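Local coordinates for hypothetical protein yfcE (Escherichia coli, PDB 1SU1), which is of unknown function but belongs to the calcineurin-like phosphoesterase superfamily and carries two zinc ions between the loops that follow its strands, at residues Met26-Ala31 / Gly183-Asp188; Ser32-Ser37 / Leu56-Asp61; Gly36-Thr41 / Pro77-Glu82; Arg83-Ala88 / Leu107-Thr112; Phe164-Gly169 / Leu190-Leu195. One frame throughout, in Å; residues are numbered along the deposited sequence.

Contact 1: residues Met26-Ala31 / Gly183-Asp188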
# COMPACT_ATOMS: atom_id res chain seq x y z
N MET A 26 8.69 32.57 -0.01
CA MET A 26 8.58 31.21 0.53
C MET A 26 9.77 30.82 1.41
O MET A 26 10.91 30.81 0.94
CB MET A 26 8.47 30.20 -0.62
CG MET A 26 8.26 28.76 -0.19
SD MET A 26 6.60 28.17 -0.54
CE MET A 26 6.08 27.61 1.07
N LYS A 27 9.51 30.48 2.67
CA LYS A 27 10.57 30.08 3.58
C LYS A 27 10.26 28.74 4.25
O LYS A 27 9.26 28.61 4.94
CB LYS A 27 10.79 31.16 4.65
CG LYS A 27 12.03 30.94 5.50
CD LYS A 27 12.36 32.16 6.36
CE LYS A 27 13.64 31.94 7.15
NZ LYS A 27 14.04 33.16 7.92
N LEU A 28 11.13 27.76 4.07
CA LEU A 28 10.91 26.46 4.67
C LEU A 28 12.16 25.86 5.32
O LEU A 28 13.27 26.07 4.86
CB LEU A 28 10.41 25.47 3.60
CG LEU A 28 9.28 25.91 2.67
CD1 LEU A 28 9.22 24.95 1.48
CD2 LEU A 28 7.98 25.95 3.42
N MET A 29 11.94 25.10 6.39
CA MET A 29 13.03 24.42 7.08
C MET A 29 12.84 22.91 6.84
O MET A 29 11.72 22.42 6.86
CB MET A 29 12.99 24.70 8.58
CG MET A 29 14.14 24.03 9.34
SD MET A 29 14.22 24.50 11.10
CE MET A 29 15.31 23.22 11.71
N PHE A 30 13.94 22.21 6.62
CA PHE A 30 13.93 20.77 6.37
C PHE A 30 14.74 19.99 7.40
O PHE A 30 15.85 20.39 7.76
CB PHE A 30 14.50 20.44 4.99
CG PHE A 30 13.82 21.15 3.86
CD1 PHE A 30 14.14 22.48 3.57
CD2 PHE A 30 12.87 20.50 3.07
CE1 PHE A 30 13.52 23.15 2.50
CE2 PHE A 30 12.24 21.15 2.02
CZ PHE A 30 12.56 22.48 1.73
N ALA A 31 14.19 18.87 7.85
CA ALA A 31 14.85 17.97 8.78
C ALA A 31 14.60 16.56 8.23
O ALA A 31 13.48 16.24 7.82
CB ALA A 31 14.24 18.11 10.17
N GLY A 183 18.15 21.57 6.69
CA GLY A 183 18.12 22.36 5.47
C GLY A 183 17.17 23.52 5.54
O GLY A 183 16.32 23.59 6.43
N MET A 184 17.31 24.46 4.61
CA MET A 184 16.45 25.63 4.60
C MET A 184 16.24 26.14 3.18
O MET A 184 17.12 26.01 2.33
CB MET A 184 17.09 26.75 5.44
CG MET A 184 16.15 27.89 5.84
SD MET A 184 15.07 27.46 7.22
CE MET A 184 16.21 26.57 8.28
N LEU A 185 15.07 26.70 2.93
CA LEU A 185 14.76 27.29 1.64
C LEU A 185 14.47 28.73 2.00
O LEU A 185 13.59 29.00 2.82
CB LEU A 185 13.52 26.65 1.01
CG LEU A 185 13.01 27.02 -0.41
CD1 LEU A 185 11.70 27.78 -0.32
CD2 LEU A 185 14.05 27.81 -1.19
N ASP A 186 15.23 29.66 1.44
CA ASP A 186 14.98 31.06 1.72
C ASP A 186 14.73 31.73 0.38
O ASP A 186 15.64 32.29 -0.24
CB ASP A 186 16.15 31.70 2.45
CG ASP A 186 15.84 33.12 2.91
OD1 ASP A 186 14.69 33.36 3.36
OD2 ASP A 186 16.73 33.99 2.84
N ASN A 187 13.48 31.60 -0.06
CA ASN A 187 13.02 32.16 -1.32
C ASN A 187 13.61 31.46 -2.55
O ASN A 187 12.93 30.66 -3.18
CB ASN A 187 13.29 33.66 -1.35
CG ASN A 187 12.66 34.38 -0.16
OD1 ASN A 187 11.48 34.17 0.16
ND2 ASN A 187 13.44 35.22 0.51
N ASP A 188 14.87 31.75 -2.89
CA ASP A 188 15.48 31.12 -4.06
C ASP A 188 16.79 30.36 -3.84
O ASP A 188 17.47 30.01 -4.80
CB ASP A 188 15.70 32.16 -5.16
CG ASP A 188 16.61 33.30 -4.72
OD1 ASP A 188 17.58 33.04 -3.97
OD2 ASP A 188 16.36 34.46 -5.14

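Contact 2: residues Ser32-Ser37 / Leu56-Asp61. With ZN (zinc ion), chain F; ZN (zinc ion), chain E.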
# COMPACT_ATOMS: atom_id res chain seq x y z
N SER A 32 15.63 15.71 8.24
CA SER A 32 15.48 14.36 7.73
C SER A 32 16.26 13.32 8.53
O SER A 32 17.26 13.63 9.17
CB SER A 32 15.92 14.30 6.25
OG SER A 32 15.71 13.00 5.71
N ASP A 33 15.80 12.07 8.46
CA ASP A 33 16.42 10.94 9.14
C ASP A 33 16.77 11.22 10.61
O ASP A 33 17.95 11.15 11.02
CB ASP A 33 17.66 10.52 8.34
CG ASP A 33 17.32 10.03 6.92
OD1 ASP A 33 17.09 8.80 6.72
OD2 ASP A 33 17.25 10.87 6.00
N ILE A 34 15.74 11.52 11.39
CA ILE A 34 15.84 11.80 12.81
C ILE A 34 16.14 10.49 13.55
O ILE A 34 16.97 10.46 14.47
CB ILE A 34 14.51 12.39 13.32
CG1 ILE A 34 14.19 13.67 12.54
CG2 ILE A 34 14.58 12.65 14.83
CD1 ILE A 34 12.85 14.29 12.88
N HIS A 35 15.48 9.42 13.13
CA HIS A 35 15.69 8.09 13.71
C HIS A 35 15.59 8.00 15.23
O HIS A 35 16.32 7.22 15.86
CB HIS A 35 17.04 7.53 13.26
CG HIS A 35 17.09 7.13 11.82
ND1 HIS A 35 16.40 6.05 11.32
CD2 HIS A 35 17.78 7.65 10.77
CE1 HIS A 35 16.66 5.91 10.03
NE2 HIS A 35 17.50 6.87 9.67
N GLY A 36 14.71 8.79 15.83
CA GLY A 36 14.54 8.72 17.27
C GLY A 36 15.50 9.50 18.17
O GLY A 36 15.41 9.38 19.39
N SER A 37 16.42 10.27 17.59
CA SER A 37 17.38 11.06 18.37
C SER A 37 16.73 12.26 19.05
O SER A 37 16.35 13.23 18.39
CB SER A 37 18.51 11.56 17.46
OG SER A 37 19.46 12.31 18.19
N LEU A 56 7.67 23.27 8.80
CA LEU A 56 8.81 22.42 9.12
C LEU A 56 8.58 21.17 8.27
O LEU A 56 7.62 20.43 8.49
CB LEU A 56 8.84 22.02 10.60
CG LEU A 56 9.89 20.93 10.90
CD1 LEU A 56 11.29 21.43 10.54
CD2 LEU A 56 9.84 20.55 12.37
N VAL A 57 9.46 20.94 7.30
CA VAL A 57 9.33 19.80 6.41
C VAL A 57 10.20 18.61 6.81
O VAL A 57 11.43 18.63 6.65
CB VAL A 57 9.66 20.21 4.96
CG1 VAL A 57 9.46 19.03 4.02
CG2 VAL A 57 8.78 21.39 4.55
N ILE A 58 9.54 17.56 7.31
CA ILE A 58 10.21 16.34 7.74
C ILE A 58 10.21 15.30 6.61
O ILE A 58 9.15 14.83 6.19
CB ILE A 58 9.51 15.79 9.01
CG1 ILE A 58 9.66 16.83 10.13
CG2 ILE A 58 10.11 14.45 9.42
CD1 ILE A 58 9.10 16.41 11.48
N LEU A 59 11.41 14.94 6.14
CA LEU A 59 11.56 14.00 5.03
C LEU A 59 11.59 12.50 5.35
O LEU A 59 12.08 11.70 4.54
CB LEU A 59 12.80 14.37 4.22
CG LEU A 59 12.82 15.78 3.61
CD1 LEU A 59 14.20 16.07 3.03
CD2 LEU A 59 11.74 15.93 2.53
N GLY A 60 11.09 12.10 6.52
CA GLY A 60 11.05 10.68 6.83
C GLY A 60 12.07 10.00 7.74
O GLY A 60 13.23 10.43 7.83
N ASP A 61 11.63 8.90 8.35
CA ASP A 61 12.41 8.09 9.29
C ASP A 61 12.55 8.89 10.58
O ASP A 61 13.63 9.38 10.95
CB ASP A 61 13.76 7.70 8.66
CG ASP A 61 13.59 6.67 7.54
OD1 ASP A 61 12.48 6.60 6.98
OD2 ASP A 61 14.57 5.97 7.21
ZN ZN F . 17.67 7.19 7.49
ZN ZN E . 15.57 5.89 5.09

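Contact 3: residues Gly36-Thr41 / Pro77-Glu82. Unlike the reference sequence in segment 77-82: V81 (reference Ala).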
# COMPACT_ATOMS: atom_id res chain seq x y z
N GLY A 36 14.71 8.79 15.83
CA GLY A 36 14.54 8.72 17.27
C GLY A 36 15.50 9.50 18.17
O GLY A 36 15.41 9.38 19.39
N SER A 37 16.42 10.27 17.59
CA SER A 37 17.38 11.06 18.37
C SER A 37 16.73 12.26 19.05
O SER A 37 16.35 13.23 18.39
CB SER A 37 18.51 11.56 17.46
OG SER A 37 19.46 12.31 18.19
N LEU A 38 16.58 12.20 20.37
CA LEU A 38 15.96 13.31 21.10
C LEU A 38 16.77 14.62 21.04
O LEU A 38 16.21 15.70 20.87
CB LEU A 38 15.71 12.91 22.56
CG LEU A 38 15.15 14.00 23.49
CD1 LEU A 38 13.89 14.61 22.89
CD2 LEU A 38 14.85 13.39 24.85
N PRO A 39 18.11 14.54 21.17
CA PRO A 39 18.92 15.78 21.12
C PRO A 39 18.77 16.49 19.77
O PRO A 39 18.56 17.71 19.71
CB PRO A 39 20.35 15.28 21.35
CG PRO A 39 20.15 14.04 22.18
CD PRO A 39 18.95 13.38 21.51
N ALA A 40 18.88 15.73 18.68
CA ALA A 40 18.73 16.33 17.36
C ALA A 40 17.35 16.98 17.24
O ALA A 40 17.22 18.07 16.70
CB ALA A 40 18.91 15.26 16.28
N THR A 41 16.33 16.32 17.79
CA THR A 41 14.96 16.83 17.75
C THR A 41 14.77 18.14 18.51
O THR A 41 14.13 19.08 18.02
CB THR A 41 13.96 15.79 18.33
OG1 THR A 41 14.05 14.58 17.58
CG2 THR A 41 12.54 16.32 18.27
N PRO A 77 12.74 7.60 21.41
CA PRO A 77 11.52 7.65 20.59
C PRO A 77 10.30 8.24 21.29
O PRO A 77 9.67 9.17 20.79
CB PRO A 77 11.29 6.18 20.22
CG PRO A 77 12.66 5.62 20.20
CD PRO A 77 13.32 6.25 21.40
N ALA A 78 9.96 7.69 22.45
CA ALA A 78 8.79 8.15 23.19
C ALA A 78 8.84 9.65 23.42
O ALA A 78 7.85 10.35 23.21
CB ALA A 78 8.69 7.41 24.51
N LYS A 79 10.00 10.16 23.85
CA LYS A 79 10.11 11.59 24.11
C LYS A 79 10.10 12.41 22.82
O LYS A 79 9.51 13.49 22.78
CB LYS A 79 11.38 11.90 24.92
CG LYS A 79 11.40 13.29 25.53
CD LYS A 79 10.27 13.47 26.54
CE LYS A 79 10.28 14.88 27.15
NZ LYS A 79 9.20 15.08 28.16
N VAL A 80 10.74 11.92 21.77
CA VAL A 80 10.73 12.66 20.50
C VAL A 80 9.28 12.92 20.06
O VAL A 80 8.97 13.99 19.51
CB VAL A 80 11.46 11.90 19.38
CG1 VAL A 80 11.21 12.58 18.04
CG2 VAL A 80 12.96 11.88 19.66
N VAL A 81 8.40 11.96 20.33
CA VAL A 81 6.99 12.08 19.97
C VAL A 81 6.31 13.27 20.65
O VAL A 81 5.66 14.09 19.98
CB VAL A 81 6.20 10.78 20.34
CG1 VAL A 81 4.72 10.99 20.15
CG2 VAL A 81 6.69 9.63 19.50
N GLU A 82 6.45 13.35 21.97
CA GLU A 82 5.87 14.45 22.74
C GLU A 82 6.34 15.80 22.19
O GLU A 82 5.56 16.73 22.04
CB GLU A 82 6.29 14.36 24.22
CG GLU A 82 5.45 13.46 25.09
CD GLU A 82 6.05 13.30 26.50
OE1 GLU A 82 6.43 14.33 27.11
OE2 GLU A 82 6.14 12.14 26.99

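Contact 4: residues Arg83-Ala88 / Leu107-Thr112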
# COMPACT_ATOMS: atom_id res chain seq x y z
N ARG A 83 7.64 15.88 21.90
CA ARG A 83 8.23 17.12 21.40
C ARG A 83 7.77 17.50 19.99
O ARG A 83 7.46 18.67 19.73
CB ARG A 83 9.75 17.02 21.45
CG ARG A 83 10.33 17.06 22.88
CD ARG A 83 10.11 18.42 23.55
NE ARG A 83 11.05 18.68 24.64
CZ ARG A 83 10.87 18.29 25.90
NH1 ARG A 83 9.78 17.63 26.25
NH2 ARG A 83 11.79 18.57 26.81
N LEU A 84 7.71 16.54 19.07
CA LEU A 84 7.25 16.87 17.72
C LEU A 84 5.78 17.28 17.71
O LEU A 84 5.37 18.15 16.94
CB LEU A 84 7.49 15.71 16.76
CG LEU A 84 8.97 15.42 16.43
CD1 LEU A 84 9.08 14.18 15.56
CD2 LEU A 84 9.58 16.63 15.73
N ASN A 85 4.98 16.69 18.60
CA ASN A 85 3.56 17.04 18.64
C ASN A 85 3.24 18.45 19.10
O ASN A 85 2.15 18.97 18.83
CB ASN A 85 2.78 16.02 19.49
CG ASN A 85 2.54 14.70 18.74
OD1 ASN A 85 2.54 14.68 17.51
ND2 ASN A 85 2.35 13.62 19.48
N GLU A 86 4.18 19.09 19.79
CA GLU A 86 3.95 20.46 20.25
C GLU A 86 3.82 21.40 19.05
O GLU A 86 3.19 22.46 19.15
CB GLU A 86 5.09 20.93 21.18
CG GLU A 86 5.03 20.32 22.58
CD GLU A 86 6.31 20.51 23.40
OE1 GLU A 86 6.37 19.99 24.53
OE2 GLU A 86 7.25 21.18 22.92
N VAL A 87 4.38 21.00 17.92
CA VAL A 87 4.30 21.84 16.72
C VAL A 87 3.61 21.13 15.54
O VAL A 87 3.79 21.51 14.37
CB VAL A 87 5.74 22.33 16.33
CG1 VAL A 87 6.55 21.19 15.72
CG2 VAL A 87 5.65 23.52 15.40
N ALA A 88 2.79 20.13 15.85
CA ALA A 88 2.07 19.34 14.85
C ALA A 88 1.41 20.17 13.74
O ALA A 88 1.54 19.85 12.56
CB ALA A 88 1.02 18.45 15.53
N LEU A 107 2.28 10.16 16.42
CA LEU A 107 2.45 11.52 15.93
C LEU A 107 1.14 12.15 15.46
O LEU A 107 0.33 11.52 14.77
CB LEU A 107 3.49 11.51 14.80
CG LEU A 107 4.84 10.92 15.22
CD1 LEU A 107 5.72 10.67 13.99
CD2 LEU A 107 5.53 11.90 16.18
N HIS A 108 0.94 13.42 15.83
CA HIS A 108 -0.29 14.13 15.49
C HIS A 108 -0.32 14.92 14.19
O HIS A 108 -1.07 15.88 14.06
CB HIS A 108 -0.67 15.05 16.65
CG HIS A 108 -0.93 14.32 17.93
ND1 HIS A 108 -1.21 14.96 19.11
CD2 HIS A 108 -0.94 12.99 18.20
CE1 HIS A 108 -1.38 14.06 20.07
NE2 HIS A 108 -1.23 12.86 19.54
N PHE A 109 0.49 14.50 13.23
CA PHE A 109 0.50 15.13 11.92
C PHE A 109 0.65 13.97 10.92
O PHE A 109 1.21 12.92 11.25
CB PHE A 109 1.65 16.15 11.78
CG PHE A 109 3.01 15.61 12.16
CD1 PHE A 109 3.44 15.64 13.48
CD2 PHE A 109 3.84 15.06 11.19
CE1 PHE A 109 4.69 15.15 13.83
CE2 PHE A 109 5.10 14.57 11.54
CZ PHE A 109 5.52 14.61 12.86
N PRO A 110 0.13 14.14 9.69
CA PRO A 110 0.18 13.11 8.63
C PRO A 110 1.59 12.75 8.16
O PRO A 110 2.32 13.61 7.68
CB PRO A 110 -0.63 13.74 7.49
CG PRO A 110 -1.49 14.77 8.17
CD PRO A 110 -0.58 15.34 9.22
N ILE A 111 1.97 11.49 8.28
CA ILE A 111 3.29 11.05 7.84
C ILE A 111 3.27 9.91 6.80
O ILE A 111 4.34 9.43 6.39
CB ILE A 111 4.15 10.56 9.03
CG1 ILE A 111 3.45 9.39 9.72
CG2 ILE A 111 4.35 11.71 10.03
CD1 ILE A 111 4.37 8.52 10.52
N THR A 112 2.09 9.48 6.36
CA THR A 112 2.00 8.37 5.40
C THR A 112 2.17 8.69 3.91
O THR A 112 2.50 7.80 3.13
CB THR A 112 0.67 7.58 5.58
OG1 THR A 112 -0.45 8.47 5.49
CG2 THR A 112 0.64 6.89 6.95
O HOH W 1 -0.55 17.98 19.16

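Contact 5: residues Phe164-Gly169 / Leu190-Leu195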
# COMPACT_ATOMS: atom_id res chain seq x y z
N PHE A 164 17.56 20.15 -10.15
CA PHE A 164 18.36 20.37 -8.95
C PHE A 164 18.11 19.26 -7.94
O PHE A 164 16.98 18.82 -7.76
CB PHE A 164 17.97 21.71 -8.30
CG PHE A 164 18.30 22.91 -9.13
CD1 PHE A 164 19.62 23.34 -9.29
CD2 PHE A 164 17.28 23.64 -9.75
CE1 PHE A 164 19.92 24.47 -10.04
CE2 PHE A 164 17.57 24.78 -10.51
CZ PHE A 164 18.90 25.20 -10.66
N HIS A 165 19.18 18.79 -7.29
CA HIS A 165 19.06 17.77 -6.25
C HIS A 165 19.36 18.46 -4.92
O HIS A 165 20.32 19.25 -4.82
CB HIS A 165 20.06 16.63 -6.45
CG HIS A 165 19.76 15.74 -7.61
ND1 HIS A 165 20.30 14.48 -7.73
CD2 HIS A 165 19.00 15.93 -8.72
CE1 HIS A 165 19.89 13.93 -8.86
NE2 HIS A 165 19.11 14.79 -9.48
N PHE A 166 18.56 18.16 -3.89
CA PHE A 166 18.78 18.74 -2.57
C PHE A 166 18.48 17.71 -1.49
O PHE A 166 17.37 17.15 -1.44
CB PHE A 166 17.90 19.98 -2.37
CG PHE A 166 18.07 20.62 -1.01
CD1 PHE A 166 19.28 21.22 -0.65
CD2 PHE A 166 17.03 20.60 -0.09
CE1 PHE A 166 19.45 21.79 0.62
CE2 PHE A 166 17.19 21.17 1.18
CZ PHE A 166 18.40 21.76 1.54
N ASN A 167 19.47 17.46 -0.63
CA ASN A 167 19.37 16.51 0.48
C ASN A 167 19.99 17.16 1.73
O ASN A 167 21.19 17.41 1.75
CB ASN A 167 20.12 15.22 0.13
CG ASN A 167 19.95 14.12 1.17
OD1 ASN A 167 19.67 14.39 2.35
ND2 ASN A 167 20.14 12.86 0.74
N PRO A 168 19.18 17.40 2.79
CA PRO A 168 19.56 18.02 4.08
C PRO A 168 20.51 17.17 4.89
O PRO A 168 21.09 17.64 5.86
CB PRO A 168 18.24 18.14 4.85
CG PRO A 168 17.24 18.24 3.79
CD PRO A 168 17.72 17.34 2.65
N GLY A 169 20.67 15.92 4.48
CA GLY A 169 21.52 15.01 5.21
C GLY A 169 20.73 14.58 6.42
O GLY A 169 19.54 14.93 6.54
N LEU A 190 18.68 27.05 -1.60
CA LEU A 190 18.52 25.89 -0.74
C LEU A 190 19.87 25.63 -0.06
O LEU A 190 20.88 25.46 -0.75
CB LEU A 190 18.11 24.66 -1.55
CG LEU A 190 16.64 24.58 -1.99
CD1 LEU A 190 16.50 23.56 -3.11
CD2 LEU A 190 15.78 24.20 -0.79
N SER A 191 19.88 25.57 1.26
CA SER A 191 21.13 25.37 2.00
C SER A 191 21.14 24.21 3.00
O SER A 191 20.17 23.99 3.72
CB SER A 191 21.49 26.64 2.78
OG SER A 191 21.57 27.78 1.94
N VAL A 192 22.26 23.49 3.03
CA VAL A 192 22.46 22.41 3.99
C VAL A 192 23.28 23.10 5.10
O VAL A 192 24.35 23.65 4.84
CB VAL A 192 23.28 21.26 3.41
CG1 VAL A 192 23.41 20.14 4.43
CG2 VAL A 192 22.61 20.72 2.14
N ILE A 193 22.78 23.06 6.34
CA ILE A 193 23.42 23.72 7.47
C ILE A 193 23.76 22.80 8.64
O ILE A 193 22.93 22.00 9.07
CB ILE A 193 22.48 24.81 8.01
CG1 ILE A 193 22.01 25.70 6.86
CG2 ILE A 193 23.18 25.62 9.11
CD1 ILE A 193 20.84 26.62 7.21
N ALA A 194 24.98 22.93 9.16
CA ALA A 194 25.42 22.11 10.30
C ALA A 194 24.53 22.43 11.49
O ALA A 194 24.22 23.60 11.74
CB ALA A 194 26.87 22.40 10.64
N LEU A 195 24.09 21.39 12.21
CA LEU A 195 23.21 21.57 13.35
C LEU A 195 23.86 22.26 14.57
O LEU A 195 23.17 22.98 15.30
CB LEU A 195 22.63 20.23 13.81
CG LEU A 195 21.14 19.96 13.56
CD1 LEU A 195 20.70 18.84 14.50
CD2 LEU A 195 20.28 21.20 13.84

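Contact 1: residues Met26-Ala31 / Gly183-Asp188
Strand 27-31 runs antiparallel to 183-186, L28 and F30 pairing with L185 and G183, and the backbone does most of the joining. Those two are the hydrogen-bonded pairs; K27 with D186 and M29 with M184 are the non-hydrogen-bonded pairs between and beside them. The L185 N to L28 O bond is short at 2.7 Å, and L28 N answers to L185 O. F30 N donates to G183 O and G183 N to F30 O. M26 and N187 continue the contact beyond the strands: the amide of N187 donates to M26 O, and its side-chain OD1 accepts from M26 N at 3.2 Å, so both polar backbone atoms of M26 are held by one residue.

The apolar contacts divide between the two faces of the sheet. On the face of L28, F30 and L185, the F30 ring lies alongside L185 and turns its edge to the other strand, with CE1 3.8 Å from L185 CB. L185 CD1 also meets M26 CG at 3.6 Å, the two side chains crossing at about a right angle. On the other face M184 bends at chi2 (78°) and chi3, which folds its methyl CE back onto M29 CG, a tight 3.4 Å.

Charge plays a lesser part: K27 NZ stays 4.6 Å from D186 OD1 and is hydrogen-bonded instead to S51 O. Helix 38-51 packs on M29 through V44, L47 and F48, while strand 55-58 flanks 27-31 and strand 189-194 flanks 181-186.

Contact 2: residues Ser32-Ser37 / Leu56-Asp61
H35 and D61 lie side by side and point the same way, with ring and carboxylate planes 70° apart. Both carry CG beside the backbone N (chi1 -71° in each), consistent with that shared direction. D61 CB sits over one face of the imidazole, 4.0 Å from its centroid, a CH-pi contact, and OD2 comes 3.5 Å from H35 CE1. Each then reaches a different metal: H35 NE2 binds one zinc ion at 2.2 Å, and D61 OD2 binds the other. D33 joins H35 on the first zinc through OD1, at 1.9 Å. Its other oxygen, OD2, is met from above the carboxylate plane by the hydroxyl of S32, at 2.6 Å, and also takes a bond from H151 N; the two would fix the rotation of the carboxylate.

This is the two-metal centre of the calcineurin-like phosphoesterase fold, built on loops that leave strands 27-31 and 55-58. H153 is a further ligand of the zinc held by D33 and H35, while N97, H129 and H151 join D61 on its partner.

Two backbone bonds join the loops: D33 N donates to G60 O, and H35 N to D61 O at 2.9 Å. ND1 of H35, the ring nitrogen not on the metal, is hydrogen-bonded to N64 O, which fixes the ring's turn. Nearer the strand, S32 OG rests on L59 CB at 3.5 Å, and I34 CD1 approaches I58 CG2.

Contact 3: residues Gly36-Thr41 / Pro77-Glu82
V80 projects from helix 77-85 against the first turn of helix 38-51, and its two methyls do most of the touching in this helix-to-helix contact of the calcineurin-like phosphoesterase fold. CG2 points at the backbone where the helix begins, 3.5 Å from G36 O and 3.6 Å from L38 CA. CG1, set anti to the backbone N (chi1 170°), meets T41 OG1 at 3.5 Å. Beside this, L38 CD2 lies against K79 CG at 3.5 Å, the two side chains crossing at a slant, so that the aliphatic part of the lysine covers the leucine end.

One shell out, polar bonds set these groups in place. K79 bends at chi2 and carries NZ away to a salt bridge with E82 OE1 in its own helix. S37 is the N-cap of helix 38-51, with its OG bonded to E73 O, and G36 is bonded through its backbone to V62 and A76. P77 also packs on H65 of a neighbouring subunit. S37 O accepts from both T41 N and T41 OG1, which reach it from opposite faces of its plane; the hydroxyl bond measures 2.8 Å.

Contact 4: residues Arg83-Ala88 / Leu107-Thr112
The amide of N85 stacked on the imidazole of H108, with a small apolar patch beside it, joins the C-terminal part of helix 77-85 and the turn after it to the loop that follows helix 101-106. Within the calcineurin-like phosphoesterase fold, this links the segment running from helix 77-85 toward strand 91-93 with the loop between helix 101-106 and strand 115-119, partly buried and well away from the zinc ions.

N85 and H108 carry the polar half. Their side chains cross at about a right angle, yet amide and ring planes are only 17° apart, so the amide lies flat over one face of the imidazole. ND2 is above the ring centre, 3.5 Å from its plane, and is also bonded to L106 O. The other end of the amide turns to the loop backbone: OD1 accepts from H108 N at 2.6 Å with a nearly straight N-H (165°), the donor tilted from the carbonyl plane. With both ends held, the amide has little freedom to flip.

The apolar half is made by L84, A88, L107 and F109. F109 has chi1 51°, which sets CG between the backbone N and the carbonyl carbon, and the ring's edge meets L84 CB, 4.1 Å from CE1. A88 CB approaches the same ring at CD1 and also rests 3.6 Å from H108 O. L84 CD1 reaches across to L107 CD2, and F109 also packs on V91 and A93 of strand 91-93. One water finishes the polar side: it donates to N85 O at 2.9 Å and lies 3.1 Å from H108 ND1.

Contact 5: residues Phe164-Gly169 / Leu190-Leu195
The core between the two beta-sheets is the setting here, and the F166 ring fills the space between strands 163-167 and 189-194. L190 covers one face of the ring: its CB stands 3.9 Å from the ring centroid, 18° off the normal, in a CH-pi contact displaced toward the rim. Its methyls spread farther over the phenyl group, L190 CD1 against F166 CG, L190 CD2 against F166 CD2 and CE2. The edge of the ring is turned to the backbone, with CZ 3.6 Å from S191 O in the ring plane. F166 reaches this far because CG is anti to the backbone N (chi1 180°).

Such face-to-face packing of sheets is the layout of the calcineurin-like phosphoesterase fold. The strand segments run 26° apart and approach to 7.9 Å, a spacing filled by side chains.

V192 works farther along, where the first strand turns away. Its CG2 is 3.7 Å from F166 CE1 and 3.6 Å from N167 O, while CG1 meets P168 O at 3.7 Å. That carbonyl is also bonded to S181 OG. N167 shapes the turn itself: its OD1 accepts from G169 N at 2.8 Å, an Asx turn.

In the fold
Contacts 1 and 5 have centres about 9 Å apart. They meet where strands 181-186 and 189-194 are neighbours in the six-stranded sheet, and contact 5 brings in the second sheet through strand 163-167. Contact 2 continues from strand 27-31 of contact 1 and shares its sheet, with centres about 15 Å apart; it places zinc ligands where the strands end. Contact 3 shares G36 and S37 with contact 2, both starting from the same stretch; contact 4 comes after them along helix 77-85. All three lie within the span bridged by contact 1, whereas contact 5 alternates with it. Contacts 4 and 5 lie on opposite sides of the chain's centre, their centres about 22 Å apart.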